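Local structure of uncharacterized protein HI_0666 (Haemophilus influenzae, 7CZO) at residues V10-G18 and F29-L40; F60-L69 and S82-N90. The protein is of unknown function but corresponds to the N-terminal domain of a HipA toxin, probably acting in a HipBA toxin-antitoxin system with a three-component regulatory mechanism. All coordinates share one frame; numbering follows the deposited sequence.

Contact 1: residues V10-G18 and F29-L40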
loop_
_atom_site.group_PDB
_atom_site.type_symbol
_atom_site.label_atom_id
_atom_site.label_comp_id
_atom_site.label_asym_id
_atom_site.label_seq_id
_atom_site.Cartn_x
_atom_site.Cartn_y
_atom_site.Cartn_z
ATOM N N VAL A 10 -2.993 -3.121 -6.535
ATOM C CA VAL A 10 -3.016 -1.677 -6.563
ATOM C C VAL A 10 -3.579 -1.204 -7.869
ATOM O O VAL A 10 -3.051 -1.523 -8.935
ATOM C CB VAL A 10 -1.595 -1.126 -6.402
ATOM C CG1 VAL A 10 -1.529 0.356 -6.769
ATOM C CG2 VAL A 10 -1.110 -1.388 -4.959
ATOM N N PHE A 11 -4.647 -0.427 -7.768
ATOM C CA PHE A 11 -5.333 0.153 -8.914
ATOM C C PHE A 11 -5.160 1.678 -8.895
ATOM O O PHE A 11 -5.170 2.274 -7.833
ATOM C CB PHE A 11 -6.821 -0.186 -8.836
ATOM C CG PHE A 11 -7.133 -1.635 -9.002
ATOM C CD1 PHE A 11 -7.117 -2.493 -7.916
ATOM C CD2 PHE A 11 -7.449 -2.157 -10.254
ATOM C CE1 PHE A 11 -7.418 -3.845 -8.064
ATOM C CE2 PHE A 11 -7.755 -3.509 -10.412
ATOM C CZ PHE A 11 -7.739 -4.349 -9.306
ATOM N N LEU A 12 -4.978 2.273 -10.072
ATOM C CA LEU A 12 -4.880 3.746 -10.294
ATOM C C LEU A 12 -5.821 4.168 -11.475
ATOM O O LEU A 12 -5.842 3.543 -12.546
ATOM C CB LEU A 12 -3.465 4.088 -10.628
ATOM C CG LEU A 12 -3.074 5.545 -10.712
ATOM C CD1 LEU A 12 -3.461 6.311 -9.460
ATOM C CD2 LEU A 12 -1.562 5.619 -10.934
ATOM N N TYR A 13 -6.666 5.164 -11.245
ATOM C CA TYR A 13 -7.740 5.510 -12.182
ATOM C C TYR A 13 -8.374 4.298 -12.851
ATOM O O TYR A 13 -8.603 4.330 -14.072
ATOM C CB TYR A 13 -7.237 6.456 -13.290
ATOM C CG TYR A 13 -6.418 7.619 -12.766
ATOM C CD1 TYR A 13 -6.976 8.620 -11.998
ATOM C CD2 TYR A 13 -5.109 7.707 -13.048
ATOM C CE1 TYR A 13 -6.196 9.680 -11.552
ATOM C CE2 TYR A 13 -4.331 8.723 -12.580
ATOM C CZ TYR A 13 -4.870 9.715 -11.844
ATOM O OH TYR A 13 -4.008 10.723 -11.374
ATOM N N GLY A 14 -8.666 3.254 -12.078
ATOM C CA GLY A 14 -9.460 2.115 -12.570
ATOM C C GLY A 14 -8.639 0.907 -13.017
ATOM O O GLY A 14 -9.163 -0.201 -13.102
ATOM N N GLU A 15 -7.349 1.115 -13.284
ATOM C CA GLU A 15 -6.500 0.083 -13.872
ATOM C C GLU A 15 -5.514 -0.512 -12.862
ATOM O O GLU A 15 -4.784 0.225 -12.207
ATOM C CB GLU A 15 -5.685 0.675 -15.039
ATOM C CG GLU A 15 -6.482 1.491 -16.047
ATOM C CD GLU A 15 -7.535 0.678 -16.792
ATOM O OE1 GLU A 15 -7.229 -0.455 -17.251
ATOM O OE2 GLU A 15 -8.668 1.189 -16.933
ATOM N N PHE A 16 -5.494 -1.841 -12.777
ATOM C CA PHE A 16 -4.502 -2.598 -12.025
ATOM C C PHE A 16 -3.131 -2.210 -12.513
ATOM O O PHE A 16 -2.848 -2.392 -13.692
ATOM C CB PHE A 16 -4.711 -4.097 -12.267
ATOM C CG PHE A 16 -3.733 -4.987 -11.574
ATOM C CD1 PHE A 16 -3.214 -4.666 -10.323
ATOM C CD2 PHE A 16 -3.368 -6.186 -12.146
ATOM C CE1 PHE A 16 -2.324 -5.514 -9.679
ATOM C CE2 PHE A 16 -2.481 -7.044 -11.505
ATOM C CZ PHE A 16 -1.958 -6.707 -10.268
ATOM N N ILE A 17 -2.298 -1.654 -11.619
ATOM C CA ILE A 17 -0.941 -1.252 -11.990
ATOM C C ILE A 17 0.182 -2.013 -11.254
ATOM O O ILE A 17 1.342 -1.913 -11.666
ATOM C CB ILE A 17 -0.716 0.249 -11.770
ATOM C CG1 ILE A 17 -0.652 0.564 -10.284
ATOM C CG2 ILE A 17 -1.822 1.055 -12.400
ATOM C CD1 ILE A 17 -0.369 2.015 -9.960
ATOM N N GLY A 18 -0.122 -2.738 -10.170
ATOM C CA GLY A 18 0.947 -3.425 -9.420
ATOM C C GLY A 18 0.555 -3.985 -8.067
ATOM O O GLY A 18 -0.625 -4.102 -7.773
ATOM N N PHE A 29 6.679 -2.511 -3.045
ATOM C CA PHE A 29 5.838 -2.102 -4.135
ATOM C C PHE A 29 6.510 -2.501 -5.423
ATOM O O PHE A 29 7.714 -2.305 -5.556
ATOM C CB PHE A 29 5.598 -0.587 -4.135
ATOM C CG PHE A 29 4.831 -0.121 -5.340
ATOM C CD1 PHE A 29 3.573 -0.664 -5.624
ATOM C CD2 PHE A 29 5.373 0.795 -6.217
ATOM C CE1 PHE A 29 2.859 -0.302 -6.747
ATOM C CE2 PHE A 29 4.669 1.169 -7.338
ATOM C CZ PHE A 29 3.407 0.620 -7.600
ATOM N N SER A 30 5.723 -3.003 -6.378
ATOM C CA SER A 30 6.219 -3.313 -7.710
ATOM C C SER A 30 5.159 -3.083 -8.780
ATOM O O SER A 30 3.981 -3.385 -8.567
ATOM C CB SER A 30 6.680 -4.772 -7.786
ATOM O OG SER A 30 5.590 -5.675 -7.591
ATOM N N TYR A 31 5.582 -2.545 -9.925
ATOM C CA TYR A 31 4.676 -2.277 -11.062
ATOM C C TYR A 31 4.478 -3.542 -11.891
ATOM O O TYR A 31 5.427 -4.229 -12.190
ATOM C CB TYR A 31 5.291 -1.208 -11.993
ATOM C CG TYR A 31 5.194 0.222 -11.524
ATOM C CD1 TYR A 31 3.964 0.862 -11.481
ATOM C CD2 TYR A 31 6.317 0.937 -11.158
ATOM C CE1 TYR A 31 3.852 2.163 -11.072
ATOM C CE2 TYR A 31 6.224 2.252 -10.707
ATOM C CZ TYR A 31 4.979 2.857 -10.682
ATOM O OH TYR A 31 4.827 4.170 -10.281
ATOM N N ASN A 32 3.270 -3.829 -12.316
ATOM C CA ASN A 32 3.085 -4.845 -13.349
ATOM C C ASN A 32 4.050 -4.705 -14.533
ATOM O O ASN A 32 4.427 -3.602 -14.924
ATOM C CB ASN A 32 1.638 -4.849 -13.841
ATOM C CG ASN A 32 0.710 -5.488 -12.841
ATOM O OD1 ASN A 32 1.158 -6.225 -11.958
ATOM N ND2 ASN A 32 -0.583 -5.216 -12.962
ATOM N N PRO A 33 4.474 -5.836 -15.108
ATOM C CA PRO A 33 5.506 -5.761 -16.155
ATOM C C PRO A 33 5.017 -5.095 -17.439
ATOM O O PRO A 33 5.819 -4.490 -18.151
ATOM C CB PRO A 33 5.864 -7.221 -16.412
ATOM C CG PRO A 33 5.029 -8.041 -15.472
ATOM C CD PRO A 33 3.936 -7.193 -14.942
ATOM N N ASP A 34 3.719 -5.200 -17.730
ATOM C CA ASP A 34 3.143 -4.551 -18.916
ATOM C C ASP A 34 2.568 -3.195 -18.616
ATOM O O ASP A 34 1.812 -2.675 -19.441
ATOM C CB ASP A 34 1.961 -5.334 -19.499
ATOM C CG ASP A 34 2.187 -6.791 -19.526
ATOM O OD1 ASP A 34 3.109 -7.229 -20.254
ATOM O OD2 ASP A 34 1.421 -7.474 -18.812
ATOM N N TYR A 35 2.836 -2.657 -17.428
ATOM C CA TYR A 35 2.343 -1.341 -17.096
ATOM C C TYR A 35 3.376 -0.368 -17.559
ATOM O O TYR A 35 4.433 -0.177 -16.936
ATOM C CB TYR A 35 2.052 -1.158 -15.610
ATOM C CG TYR A 35 1.406 0.180 -15.307
ATOM C CD1 TYR A 35 0.040 0.378 -15.536
ATOM C CD2 TYR A 35 2.148 1.244 -14.787
ATOM C CE1 TYR A 35 -0.573 1.589 -15.253
ATOM C CE2 TYR A 35 1.545 2.468 -14.515
ATOM C CZ TYR A 35 0.173 2.638 -14.744
ATOM O OH TYR A 35 -0.456 3.859 -14.490
ATOM N N GLN A 36 3.094 0.154 -18.736
ATOM C CA GLN A 36 3.603 1.419 -19.158
ATOM C C GLN A 36 2.342 2.242 -18.974
ATOM O O GLN A 36 1.241 1.787 -19.320
ATOM C CB GLN A 36 4.088 1.366 -20.608
ATOM C CG GLN A 36 5.089 2.464 -20.951
ATOM C CD GLN A 36 4.446 3.815 -21.293
ATOM O OE1 GLN A 36 3.245 4.044 -21.081
ATOM N NE2 GLN A 36 5.257 4.718 -21.835
ATOM N N GLY A 37 2.498 3.427 -18.396
ATOM C CA GLY A 37 1.356 4.199 -17.941
ATOM C C GLY A 37 1.854 5.277 -17.000
ATOM O O GLY A 37 3.083 5.421 -16.771
ATOM N N ILE A 38 0.914 6.049 -16.455
ATOM C CA ILE A 38 1.304 7.205 -15.645
ATOM C C ILE A 38 1.813 6.688 -14.308
ATOM O O ILE A 38 1.183 5.793 -13.705
ATOM C CB ILE A 38 0.146 8.211 -15.477
ATOM C CG1 ILE A 38 0.648 9.459 -14.757
ATOM C CG2 ILE A 38 -1.065 7.607 -14.772
ATOM C CD1 ILE A 38 -0.406 10.544 -14.611
ATOM N N PRO A 39 2.980 7.190 -13.863
ATOM C CA PRO A 39 3.499 6.689 -12.571
ATOM C C PRO A 39 2.606 6.999 -11.370
ATOM O O PRO A 39 1.847 7.967 -11.376
ATOM C CB PRO A 39 4.849 7.373 -12.464
ATOM C CG PRO A 39 5.282 7.488 -13.912
ATOM C CD PRO A 39 4.029 7.877 -14.635
ATOM N N LEU A 40 2.654 6.139 -10.363
ATOM C CA LEU A 40 1.840 6.343 -9.159
ATOM C C LEU A 40 2.308 7.606 -8.403
ATOM O O LEU A 40 1.514 8.373 -7.857
ATOM C CB LEU A 40 1.898 5.093 -8.277
ATOM C CG LEU A 40 1.139 5.135 -6.955
ATOM C CD1 LEU A 40 -0.338 5.109 -7.253
ATOM C CD2 LEU A 40 1.515 3.955 -6.081
#

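Contact 2: residues F60-L69 and S82-N90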
loop_
_atom_site.group_PDB
_atom_site.type_symbol
_atom_site.label_atom_id
_atom_site.label_comp_id
_atom_site.label_asym_id
_atom_site.label_seq_id
_atom_site.Cartn_x
_atom_site.Cartn_y
_atom_site.Cartn_z
ATOM N N PHE A 60 2.770 5.769 0.317
ATOM C CA PHE A 60 1.630 4.997 0.787
ATOM C C PHE A 60 1.248 5.414 2.211
ATOM O O PHE A 60 0.087 5.536 2.540
ATOM C CB PHE A 60 1.924 3.502 0.717
ATOM C CG PHE A 60 1.861 2.931 -0.666
ATOM C CD1 PHE A 60 0.645 2.584 -1.245
ATOM C CD2 PHE A 60 3.019 2.690 -1.389
ATOM C CE1 PHE A 60 0.590 2.037 -2.538
ATOM C CE2 PHE A 60 2.971 2.137 -2.693
ATOM C CZ PHE A 60 1.761 1.816 -3.267
ATOM N N ALA A 61 2.204 5.656 3.078
ATOM C CA ALA A 61 1.827 6.169 4.396
ATOM C C ALA A 61 1.044 7.461 4.242
ATOM O O ALA A 61 0.203 7.760 5.071
ATOM C CB ALA A 61 3.044 6.419 5.268
ATOM N N SER A 62 1.337 8.253 3.212
ATOM C CA SER A 62 0.646 9.556 3.021
ATOM C C SER A 62 -0.860 9.411 2.697
ATOM O O SER A 62 -1.617 10.338 2.896
ATOM C CB SER A 62 1.304 10.378 1.919
ATOM O OG SER A 62 0.733 10.034 0.647
ATOM N N LEU A 63 -1.278 8.254 2.199
ATOM C CA LEU A 63 -2.684 8.011 1.813
ATOM C C LEU A 63 -3.580 7.762 2.998
ATOM O O LEU A 63 -4.786 7.724 2.863
ATOM C CB LEU A 63 -2.805 6.785 0.885
ATOM C CG LEU A 63 -1.998 6.843 -0.421
ATOM C CD1 LEU A 63 -2.338 5.772 -1.438
ATOM C CD2 LEU A 63 -2.182 8.197 -1.064
ATOM N N VAL A 64 -3.005 7.557 4.158
ATOM C CA VAL A 64 -3.795 7.316 5.346
ATOM C C VAL A 64 -4.434 8.641 5.824
ATOM O O VAL A 64 -3.734 9.631 6.034
ATOM C CB VAL A 64 -2.912 6.713 6.444
ATOM C CG1 VAL A 64 -3.717 6.529 7.723
ATOM C CG2 VAL A 64 -2.339 5.393 5.961
ATOM N N PRO A 65 -5.765 8.666 5.997
ATOM C CA PRO A 65 -6.342 9.953 6.352
ATOM C C PRO A 65 -5.931 10.436 7.740
ATOM O O PRO A 65 -5.892 9.652 8.696
ATOM C CB PRO A 65 -7.865 9.692 6.294
ATOM C CG PRO A 65 -8.012 8.494 5.430
ATOM C CD PRO A 65 -6.808 7.649 5.777
ATOM N N GLU A 66 -5.640 11.733 7.819
ATOM C CA GLU A 66 -5.385 12.444 9.063
ATOM C C GLU A 66 -6.353 12.014 10.111
ATOM O O GLU A 66 -5.973 11.543 11.157
ATOM C CB GLU A 66 -5.554 13.931 8.828
ATOM C CG GLU A 66 -4.302 14.556 8.257
ATOM C CD GLU A 66 -4.514 15.967 7.777
ATOM O OE1 GLU A 66 -5.557 16.570 8.139
ATOM O OE2 GLU A 66 -3.630 16.456 7.026
ATOM N N GLY A 67 -7.623 12.141 9.780
ATOM C CA GLY A 67 -8.686 11.723 10.650
ATOM C C GLY A 67 -8.505 10.423 11.389
ATOM O O GLY A 67 -8.914 10.315 12.543
ATOM N N TRP A 68 -7.928 9.426 10.738
ATOM C CA TRP A 68 -7.759 8.114 11.371
ATOM C C TRP A 68 -6.518 8.100 12.277
ATOM O O TRP A 68 -6.452 7.365 13.260
ATOM C CB TRP A 68 -7.610 7.055 10.298
ATOM C CG TRP A 68 -7.338 5.703 10.793
ATOM C CD1 TRP A 68 -8.251 4.759 11.115
ATOM C CD2 TRP A 68 -6.059 5.097 10.958
ATOM N NE1 TRP A 68 -7.628 3.603 11.498
ATOM C CE2 TRP A 68 -6.275 3.782 11.403
ATOM C CE3 TRP A 68 -4.751 5.532 10.756
ATOM C CZ2 TRP A 68 -5.227 2.898 11.681
ATOM C CZ3 TRP A 68 -3.707 4.652 11.037
ATOM C CH2 TRP A 68 -3.959 3.352 11.490
ATOM N N LEU A 69 -5.519 8.888 11.913
ATOM C CA LEU A 69 -4.373 9.064 12.770
ATOM C C LEU A 69 -4.795 9.831 14.028
ATOM O O LEU A 69 -4.590 9.318 15.123
ATOM C CB LEU A 69 -3.257 9.795 12.022
ATOM C CG LEU A 69 -2.756 9.078 10.753
ATOM C CD1 LEU A 69 -1.877 10.034 9.946
ATOM C CD2 LEU A 69 -2.040 7.754 11.036
ATOM N N SER A 82 2.625 -1.616 10.373
ATOM C CA SER A 82 1.737 -2.684 9.962
ATOM C C SER A 82 0.290 -2.245 10.152
ATOM O O SER A 82 -0.610 -2.731 9.465
ATOM C CB SER A 82 2.001 -3.940 10.778
ATOM O OG SER A 82 3.331 -4.366 10.583
ATOM N N ASP A 83 0.068 -1.321 11.083
ATOM C CA ASP A 83 -1.284 -0.842 11.380
ATOM C C ASP A 83 -1.789 0.002 10.262
ATOM O O ASP A 83 -2.955 -0.059 9.920
ATOM C CB ASP A 83 -1.324 -0.056 12.690
ATOM C CG ASP A 83 -1.340 -0.976 13.900
ATOM O OD1 ASP A 83 -1.883 -2.114 13.748
ATOM O OD2 ASP A 83 -0.811 -0.571 14.967
ATOM N N MET A 84 -0.876 0.770 9.694
ATOM C CA MET A 84 -1.120 1.555 8.496
ATOM C C MET A 84 -1.301 0.732 7.238
ATOM O O MET A 84 -2.241 0.969 6.494
ATOM C CB MET A 84 -0.013 2.595 8.355
ATOM C CG MET A 84 -0.310 3.692 9.344
ATOM S SD MET A 84 0.793 5.062 9.361
ATOM C CE MET A 84 0.831 5.649 7.682
ATOM N N PHE A 85 -0.442 -0.257 7.016
ATOM C CA PHE A 85 -0.607 -1.156 5.885
ATOM C C PHE A 85 -1.914 -1.898 6.036
ATOM O O PHE A 85 -2.560 -2.210 5.055
ATOM C CB PHE A 85 0.560 -2.160 5.783
ATOM C CG PHE A 85 0.451 -3.102 4.597
ATOM C CD1 PHE A 85 0.650 -2.642 3.315
ATOM C CD2 PHE A 85 0.144 -4.424 4.770
ATOM C CE1 PHE A 85 0.549 -3.475 2.224
ATOM C CE2 PHE A 85 0.054 -5.275 3.671
ATOM C CZ PHE A 85 0.266 -4.804 2.392
ATOM N N ARG A 86 -2.316 -2.187 7.267
ATOM C CA ARG A 86 -3.587 -2.887 7.451
ATOM C C ARG A 86 -4.744 -1.938 7.054
ATOM O O ARG A 86 -5.672 -2.331 6.374
ATOM C CB ARG A 86 -3.727 -3.380 8.891
ATOM C CG ARG A 86 -4.577 -4.629 9.063
ATOM C CD ARG A 86 -4.729 -5.056 10.538
ATOM N NE ARG A 86 -3.622 -4.639 11.424
ATOM C CZ ARG A 86 -2.382 -5.142 11.421
ATOM N NH1 ARG A 86 -2.028 -6.102 10.565
ATOM N NH2 ARG A 86 -1.473 -4.662 12.270
ATOM N N PHE A 87 -4.663 -0.677 7.453
ATOM C CA PHE A 87 -5.699 0.266 7.127
ATOM C C PHE A 87 -5.797 0.380 5.617
ATOM O O PHE A 87 -6.877 0.230 5.032
ATOM C CB PHE A 87 -5.390 1.611 7.708
ATOM C CG PHE A 87 -6.307 2.667 7.229
ATOM C CD1 PHE A 87 -7.408 3.025 7.967
ATOM C CD2 PHE A 87 -6.078 3.291 6.025
ATOM C CE1 PHE A 87 -8.277 3.997 7.505
ATOM C CE2 PHE A 87 -6.940 4.274 5.549
ATOM C CZ PHE A 87 -8.042 4.620 6.294
ATOM N N LEU A 88 -4.658 0.579 4.964
ATOM C CA LEU A 88 -4.669 0.604 3.493
ATOM C C LEU A 88 -5.432 -0.583 2.931
ATOM O O LEU A 88 -6.245 -0.408 2.031
ATOM C CB LEU A 88 -3.252 0.687 2.897
ATOM C CG LEU A 88 -2.619 2.036 3.276
ATOM C CD1 LEU A 88 -1.179 2.099 2.812
ATOM C CD2 LEU A 88 -3.447 3.202 2.748
ATOM N N LEU A 89 -5.210 -1.771 3.493
ATOM C CA LEU A 89 -5.864 -2.983 2.994
ATOM C C LEU A 89 -7.336 -3.040 3.350
ATOM O O LEU A 89 -8.141 -3.453 2.529
ATOM C CB LEU A 89 -5.182 -4.214 3.537
ATOM C CG LEU A 89 -3.811 -4.559 2.964
ATOM C CD1 LEU A 89 -3.266 -5.774 3.729
ATOM C CD2 LEU A 89 -3.944 -4.873 1.495
ATOM N N ASN A 90 -7.704 -2.594 4.544
ATOM C CA ASN A 90 -9.111 -2.580 4.926
ATOM C C ASN A 90 -9.973 -1.513 4.326
ATOM O O ASN A 90 -11.176 -1.664 4.369
ATOM C CB ASN A 90 -9.262 -2.449 6.426
ATOM C CG ASN A 90 -8.652 -3.621 7.166
ATOM O OD1 ASN A 90 -8.599 -4.748 6.637
ATOM N ND2 ASN A 90 -8.153 -3.354 8.388
#

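Contact 1: residues V10-G18 and F29-L40
Ile17 and Tyr35 extend alongside each other, and CB of Ile17 stands over the middle of the Tyr35 ring, 3.8 Å from the centroid and 12° off the ring normal. The CH-pi contact occupies one face of that ring and CA of Gly37 lies on the opposite face, so that the two limit the ring's turning, while the bond from Tyr35 OH to Ile38 O (2.7 Å) tethers its hydroxyl end. Because CG1 of Ile17 sits between the backbone N and the carbonyl carbon (chi1 71°), the chain leads CD1 away from this ring to CD1 of Leu40, at 4.1 Å. Strands 15-22 and 27-31 form a beta hairpin here, with Gly18 and Tyr31 as an antiparallel non-hydrogen-bonded pair, while Ile17 and Gly18 together face Val10 of the preceding strand as a classic beta bulge. Next to this pair, Asn32 N donates to Ile17 O at 2.8 Å. The Asn32 side chain then crosses Phe16 at about a right angle: its ND2 lies over one face of the ring, toward the rim, with amide and ring planes 80° apart. Lys9 makes a cation-pi contact with the same ring. At the type I' turn from Leu12 to Glu15, Leu12 directs CD2 to Leu40 CD1 (3.9 Å) and to Ile38 O, also 3.9 Å from CD2. The Leu40 backbone is held in turn by Tyr31, whose OH accepts a hydrogen bond from Leu40 N (2.9 Å) and is also hydrogen-bonded to Phe44 O.

Contact 2: residues F60-L69 and S82-N90
Segment 60-69 runs from the end of one short helix through a loop into another, with Pro65 at the N-cap position of helix 66-70, and it passes along helix 82-91 with CA atoms 6.8 Å apart at Ala61 and Met84 and 7.0 Å apart at Val64 and Leu88. In this helical part of the HipA N-terminal domain, two short helices and the loop joining them pack against helix 82-91 through apolar side chains. Phe87 touches both Trp68 and Pro65. Its CD1 lies over one face of the indole, toward the rim, and the five-membered ring and the phenyl ring have centroids 4.5 Å apart with planes at 48°, an oblique pairing in which the side chains run antiparallel past one another. The far end of the Phe87 ring, at CZ, meets CD of Pro65. With CG anti to the backbone N (chi1 176°), Trp68 reaches across to helix 82-91, and its CZ3 comes 3.9 Å from Met84 CG. Met84 bends at its last torsion (chi3 54°), turning its methyl CE to Ala61 CB and to Val64 CG2, the latter at 3.6 Å. Within helix 82-91, Arg86 NH2 and Asp83 OD1 form a salt bridge. Leu88 uses its two methyls separately: CD2 lies 4.0 Å from Val64 CG2, whereas CD1 packs 4.0 Å from Phe60 CB.

In the fold
Contacts 1 and 2 lie on opposite sides of the chain's centre, their own centres about 20 Å apart. Both are partly buried, but contact 1 includes exposed residues (Tyr13, Ile38, Pro39), whereas no touching residue of contact 2 is exposed, and its centre lies nearer the chain's centre (about 9 against 12 Å). Contact 1 ties the sheet's hairpin to the loop that leaves it; contact 2 packs two short helices and their linking loop onto helix 82-91. Contact 1 mixes backbone hydrogen bonds with apolar packing, while contact 2 relies on apolar and aromatic side chains. Phe60 links the two: its CZ lies 3.5 Å from Leu40 CD2 and 3.9 Å from Phe29 CD1.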